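Local structure of alpha-1,2-Mannosidase (Trichoderma reesei, 1HCU) at residues S56-M68 with M449-L463. The protein probably trims alpha-1,2-linked mannose residues from high-mannose N-glycans, as a calcium-dependent glycosyl hydrolase of family 47. Numbering follows the deposited sequence.
Sequences SSAIDGLDTAILM and MESFWFAEALKYAYL
One face of the Y462 ring is covered by M68, whose CG sits 4.0 Å from the ring centroid in a CH-pi contact. SD follows above the same face at longer range, a Met-aromatic contact, and CE runs on to Y462 CB and the L458 carbonyl. The F454 ring is approached obliquely by S57 CB and G61 CA, while a water lies at its edge, in plane, and donates to both M449 O and S57 OG, itself also hydrogen-bonded to D38 O; F23 meets this ring edge-to-face. G61 lets the backbones close in, its CA 3.7 Å from F454 CB. Helices 56-67 and 451-463 run nearly parallel here, at 23° with axes 7.2 Å apart, two neighbours in the (α/α)7 barrel of family 47. The wider pi-type turn at 453-457 probably helps leave F454 O and A455 O to side-chain donors. T64 OG1 donates to F454 O (2.8 Å), tilted 27° from the carbonyl plane, and accepts from K459 NZ. With CG anti to the backbone N (chi1 171°) and bends at each later bond, the lysine chain passes obliquely over L67 CD1, bringing K459 NZ to a lone pair of A455 O (2.8 Å) in the carbonyl plane. K459 NZ also forms a salt bridge with D63 OD2 (2.9 Å), met from above the carboxylate plane, and bonds to A487 O. A methionine in place of K459 would probably leave buried D63 without its lysine countercharge, though H488 and S111 would still hold OD1, and T64 OG1 without its donor. H488 also bonds to D60 OD1. Near the N-terminal ends, S451 OG donates to D60 OD2 (2.8 Å), with R104 as a further partner.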
loop_
_atom_site.group_PDB
_atom_site.type_symbol
_atom_site.label_atom_id
_atom_site.label_comp_id
_atom_site.label_asym_id
_atom_site.label_seq_id
_atom_site.Cartn_x
_atom_site.Cartn_y
_atom_site.Cartn_z
ATOM N N SER A 56 11.197 7.590 -9.248
ATOM C CA SER A 56 10.121 7.077 -8.420
ATOM C C SER A 56 8.862 7.960 -8.348
ATOM O O SER A 56 7.784 7.542 -8.780
ATOM C CB SER A 56 10.671 6.825 -7.008
ATOM O OG SER A 56 9.752 6.102 -6.216
ATOM N N SER A 57 8.993 9.175 -7.815
ATOM C CA SER A 57 7.846 10.076 -7.694
ATOM C C SER A 57 7.105 10.345 -9.005
ATOM O O SER A 57 5.885 10.492 -9.005
ATOM C CB SER A 57 8.270 11.412 -7.068
ATOM O OG SER A 57 8.656 11.242 -5.716
ATOM N N ALA A 58 7.824 10.416 -10.118
ATOM C CA ALA A 58 7.162 10.678 -11.402
ATOM C C ALA A 58 6.275 9.515 -11.845
ATOM O O ALA A 58 5.161 9.726 -12.311
ATOM C CB ALA A 58 8.202 10.987 -12.488
ATOM N N ILE A 59 6.766 8.289 -11.688
ATOM C CA ILE A 59 6.005 7.104 -12.090
ATOM C C ILE A 59 4.856 6.809 -11.127
ATOM O O ILE A 59 3.740 6.492 -11.544
ATOM C CB ILE A 59 6.925 5.866 -12.172
ATOM C CG1 ILE A 59 8.107 6.157 -13.107
ATOM C CG2 ILE A 59 6.139 4.657 -12.665
ATOM C CD1 ILE A 59 7.700 6.538 -14.527
ATOM N N ASP A 60 5.141 6.925 -9.837
ATOM C CA ASP A 60 4.154 6.678 -8.799
ATOM C C ASP A 60 2.980 7.668 -8.847
ATOM O O ASP A 60 1.853 7.304 -8.521
ATOM C CB ASP A 60 4.841 6.734 -7.432
ATOM C CG ASP A 60 4.650 5.461 -6.628
ATOM O OD1 ASP A 60 4.270 4.432 -7.229
ATOM O OD2 ASP A 60 4.891 5.485 -5.398
ATOM N N GLY A 61 3.237 8.904 -9.277
ATOM C CA GLY A 61 2.169 9.895 -9.336
ATOM C C GLY A 61 1.429 9.993 -10.664
ATOM O O GLY A 61 0.362 10.610 -10.756
ATOM N N LEU A 62 1.986 9.369 -11.693
ATOM C CA LEU A 62 1.400 9.400 -13.025
ATOM C C LEU A 62 -0.097 9.079 -13.081
ATOM O O LEU A 62 -0.876 9.855 -13.628
ATOM C CB LEU A 62 2.166 8.443 -13.944
ATOM C CG LEU A 62 1.650 8.265 -15.371
ATOM C CD1 LEU A 62 1.530 9.614 -16.049
ATOM C CD2 LEU A 62 2.606 7.346 -16.155
ATOM N N ASP A 63 -0.510 7.943 -12.528
ATOM C CA ASP A 63 -1.918 7.592 -12.586
ATOM C C ASP A 63 -2.796 8.498 -11.730
ATOM O O ASP A 63 -3.960 8.730 -12.057
ATOM C CB ASP A 63 -2.134 6.117 -12.220
ATOM C CG ASP A 63 -1.746 5.791 -10.794
ATOM O OD1 ASP A 63 -1.968 4.628 -10.402
ATOM O OD2 ASP A 63 -1.226 6.671 -10.070
ATOM N N THR A 64 -2.245 9.023 -10.643
ATOM C CA THR A 64 -3.020 9.918 -9.804
ATOM C C THR A 64 -3.324 11.156 -10.647
ATOM O O THR A 64 -4.442 11.670 -10.631
ATOM C CB THR A 64 -2.243 10.320 -8.532
ATOM O OG1 THR A 64 -1.969 9.147 -7.751
ATOM C CG2 THR A 64 -3.057 11.295 -7.693
ATOM N N ALA A 65 -2.329 11.610 -11.410
ATOM C CA ALA A 65 -2.478 12.780 -12.276
ATOM C C ALA A 65 -3.519 12.514 -13.355
ATOM O O ALA A 65 -4.215 13.426 -13.793
ATOM C CB ALA A 65 -1.139 13.127 -12.923
ATOM N N ILE A 66 -3.618 11.265 -13.794
ATOM C CA ILE A 66 -4.587 10.905 -14.824
ATOM C C ILE A 66 -6.015 10.984 -14.281
ATOM O O ILE A 66 -6.892 11.544 -14.927
ATOM C CB ILE A 66 -4.332 9.473 -15.355
ATOM C CG1 ILE A 66 -3.053 9.445 -16.184
ATOM C CG2 ILE A 66 -5.507 9.008 -16.200
ATOM C CD1 ILE A 66 -2.634 8.055 -16.588
ATOM N N LEU A 67 -6.235 10.431 -13.091
ATOM C CA LEU A 67 -7.567 10.427 -12.474
ATOM C C LEU A 67 -8.038 11.828 -12.092
ATOM O O LEU A 67 -9.238 12.066 -11.946
ATOM C CB LEU A 67 -7.571 9.530 -11.229
ATOM C CG LEU A 67 -7.159 8.068 -11.433
ATOM C CD1 LEU A 67 -7.138 7.344 -10.093
ATOM C CD2 LEU A 67 -8.129 7.389 -12.387
ATOM N N MET A 68 -7.090 12.745 -11.922
ATOM C CA MET A 68 -7.409 14.116 -11.557
ATOM C C MET A 68 -7.622 14.995 -12.783
ATOM O O MET A 68 -8.018 16.149 -12.663
ATOM C CB MET A 68 -6.290 14.711 -10.698
ATOM C CG MET A 68 -6.185 14.108 -9.308
ATOM S SD MET A 68 -4.744 14.723 -8.417
ATOM C CE MET A 68 -5.241 14.458 -6.709
ATOM N N MET A 449 9.690 13.744 1.113
ATOM C CA MET A 449 8.376 13.568 0.514
ATOM C C MET A 449 8.391 12.283 -0.316
ATOM O O MET A 449 8.752 12.287 -1.492
ATOM C CB MET A 449 8.037 14.787 -0.357
ATOM C CG MET A 449 6.645 14.764 -0.970
ATOM S SD MET A 449 6.060 16.418 -1.515
ATOM C CE MET A 449 6.557 16.420 -3.221
ATOM N N GLU A 450 8.006 11.185 0.323
ATOM C CA GLU A 450 7.976 9.876 -0.316
ATOM C C GLU A 450 7.048 9.839 -1.525
ATOM O O GLU A 450 6.039 10.546 -1.570
ATOM C CB GLU A 450 7.544 8.825 0.700
ATOM C CG GLU A 450 8.532 8.645 1.831
ATOM C CD GLU A 450 9.712 7.786 1.440
ATOM O OE1 GLU A 450 10.703 7.764 2.199
ATOM O OE2 GLU A 450 9.647 7.124 0.380
ATOM N N SER A 451 7.386 8.994 -2.495
ATOM C CA SER A 451 6.585 8.885 -3.707
ATOM C C SER A 451 5.139 8.434 -3.456
ATOM O O SER A 451 4.227 8.877 -4.158
ATOM C CB SER A 451 7.274 7.951 -4.719
ATOM O OG SER A 451 7.264 6.601 -4.294
ATOM N N PHE A 452 4.915 7.569 -2.466
ATOM C CA PHE A 452 3.547 7.120 -2.200
ATOM C C PHE A 452 2.620 8.273 -1.769
ATOM O O PHE A 452 1.403 8.114 -1.692
ATOM C CB PHE A 452 3.532 5.968 -1.177
ATOM C CG PHE A 452 4.321 6.238 0.076
ATOM C CD1 PHE A 452 3.924 7.228 0.958
ATOM C CD2 PHE A 452 5.441 5.467 0.390
ATOM C CE1 PHE A 452 4.620 7.455 2.138
ATOM C CE2 PHE A 452 6.148 5.686 1.570
ATOM C CZ PHE A 452 5.735 6.683 2.449
ATOM N N TRP A 453 3.199 9.438 -1.493
ATOM C CA TRP A 453 2.386 10.598 -1.146
ATOM C C TRP A 453 1.596 10.892 -2.426
ATOM O O TRP A 453 0.383 11.102 -2.385
ATOM C CB TRP A 453 3.285 11.773 -0.775
ATOM C CG TRP A 453 2.598 13.108 -0.670
ATOM C CD1 TRP A 453 2.904 14.235 -1.376
ATOM C CD2 TRP A 453 1.542 13.477 0.233
ATOM N NE1 TRP A 453 2.111 15.283 -0.971
ATOM C CE2 TRP A 453 1.267 14.846 0.015
ATOM C CE3 TRP A 453 0.806 12.785 1.204
ATOM C CZ2 TRP A 453 0.288 15.540 0.734
ATOM C CZ3 TRP A 453 -0.169 13.473 1.920
ATOM C CH2 TRP A 453 -0.418 14.840 1.679
ATOM N N PHE A 454 2.292 10.866 -3.562
ATOM C CA PHE A 454 1.679 11.104 -4.866
ATOM C C PHE A 454 0.732 9.988 -5.294
ATOM O O PHE A 454 -0.391 10.241 -5.731
ATOM C CB PHE A 454 2.743 11.228 -5.966
ATOM C CG PHE A 454 3.495 12.519 -5.951
ATOM C CD1 PHE A 454 4.833 12.554 -5.570
ATOM C CD2 PHE A 454 2.872 13.705 -6.328
ATOM C CE1 PHE A 454 5.539 13.748 -5.564
ATOM C CE2 PHE A 454 3.569 14.906 -6.325
ATOM C CZ PHE A 454 4.904 14.930 -5.943
ATOM N N ALA A 455 1.194 8.751 -5.166
ATOM C CA ALA A 455 0.412 7.602 -5.599
ATOM C C ALA A 455 -0.747 7.162 -4.725
ATOM O O ALA A 455 -1.785 6.739 -5.236
ATOM C CB ALA A 455 1.345 6.414 -5.822
ATOM N N GLU A 456 -0.580 7.270 -3.414
ATOM C CA GLU A 456 -1.601 6.776 -2.500
ATOM C C GLU A 456 -2.389 7.760 -1.646
ATOM O O GLU A 456 -3.603 7.870 -1.773
ATOM C CB GLU A 456 -0.962 5.738 -1.578
ATOM C CG GLU A 456 -0.230 4.618 -2.295
ATOM C CD GLU A 456 0.104 3.468 -1.352
ATOM O OE1 GLU A 456 1.290 3.311 -0.984
ATOM O OE2 GLU A 456 -0.830 2.732 -0.973
ATOM N N ALA A 457 -1.707 8.446 -0.743
ATOM C CA ALA A 457 -2.396 9.378 0.124
ATOM C C ALA A 457 -3.271 10.353 -0.657
ATOM O O ALA A 457 -4.458 10.482 -0.371
ATOM C CB ALA A 457 -1.401 10.132 0.980
ATOM N N LEU A 458 -2.700 11.020 -1.656
ATOM C CA LEU A 458 -3.463 11.997 -2.438
ATOM C C LEU A 458 -4.508 11.353 -3.355
ATOM O O LEU A 458 -5.529 11.965 -3.675
ATOM C CB LEU A 458 -2.503 12.890 -3.240
ATOM C CG LEU A 458 -1.644 13.848 -2.390
ATOM C CD1 LEU A 458 -0.648 14.607 -3.278
ATOM C CD2 LEU A 458 -2.551 14.843 -1.674
ATOM N N LYS A 459 -4.254 10.113 -3.761
ATOM C CA LYS A 459 -5.164 9.370 -4.624
ATOM C C LYS A 459 -6.435 8.976 -3.852
ATOM O O LYS A 459 -7.542 9.271 -4.285
ATOM C CB LYS A 459 -4.450 8.117 -5.157
ATOM C CG LYS A 459 -5.345 7.138 -5.909
ATOM C CD LYS A 459 -5.242 7.296 -7.397
ATOM C CE LYS A 459 -4.383 6.210 -8.050
ATOM N NZ LYS A 459 -2.931 6.261 -7.710
ATOM N N TYR A 460 -6.282 8.314 -2.710
ATOM C CA TYR A 460 -7.457 7.913 -1.939
ATOM C C TYR A 460 -8.227 9.126 -1.417
ATOM O O TYR A 460 -9.458 9.128 -1.434
ATOM C CB TYR A 460 -7.064 6.988 -0.778
ATOM C CG TYR A 460 -6.602 5.607 -1.222
ATOM C CD1 TYR A 460 -7.444 4.764 -1.955
ATOM C CD2 TYR A 460 -5.314 5.158 -0.932
ATOM C CE1 TYR A 460 -7.003 3.508 -2.392
ATOM C CE2 TYR A 460 -4.867 3.910 -1.360
ATOM C CZ TYR A 460 -5.710 3.089 -2.091
ATOM O OH TYR A 460 -5.256 1.863 -2.531
ATOM N N ALA A 461 -7.503 10.153 -0.966
ATOM C CA ALA A 461 -8.136 11.360 -0.449
ATOM C C ALA A 461 -9.018 12.006 -1.523
ATOM O O ALA A 461 -10.143 12.433 -1.255
ATOM C CB ALA A 461 -7.074 12.350 0.025
ATOM N N TYR A 462 -8.503 12.053 -2.745
ATOM C CA TYR A 462 -9.231 12.629 -3.858
ATOM C C TYR A 462 -10.465 11.810 -4.253
ATOM O O TYR A 462 -11.566 12.350 -4.380
ATOM C CB TYR A 462 -8.308 12.741 -5.061
ATOM C CG TYR A 462 -9.002 13.253 -6.287
ATOM C CD1 TYR A 462 -9.384 14.586 -6.380
ATOM C CD2 TYR A 462 -9.302 12.402 -7.346
ATOM C CE1 TYR A 462 -10.046 15.064 -7.490
ATOM C CE2 TYR A 462 -9.969 12.872 -8.467
ATOM C CZ TYR A 462 -10.336 14.207 -8.529
ATOM O OH TYR A 462 -10.984 14.693 -9.631
ATOM N N LEU A 463 -10.271 10.508 -4.447
ATOM C CA LEU A 463 -11.347 9.618 -4.863
ATOM C C LEU A 463 -12.533 9.573 -3.914
ATOM O O LEU A 463 -13.666 9.337 -4.338
ATOM C CB LEU A 463 -10.805 8.195 -5.079
ATOM C CG LEU A 463 -9.824 8.057 -6.253
ATOM C CD1 LEU A 463 -9.260 6.630 -6.311
ATOM C CD2 LEU A 463 -10.547 8.410 -7.551
HETATM O O HOH W 1 9.045 13.412 -4.054
#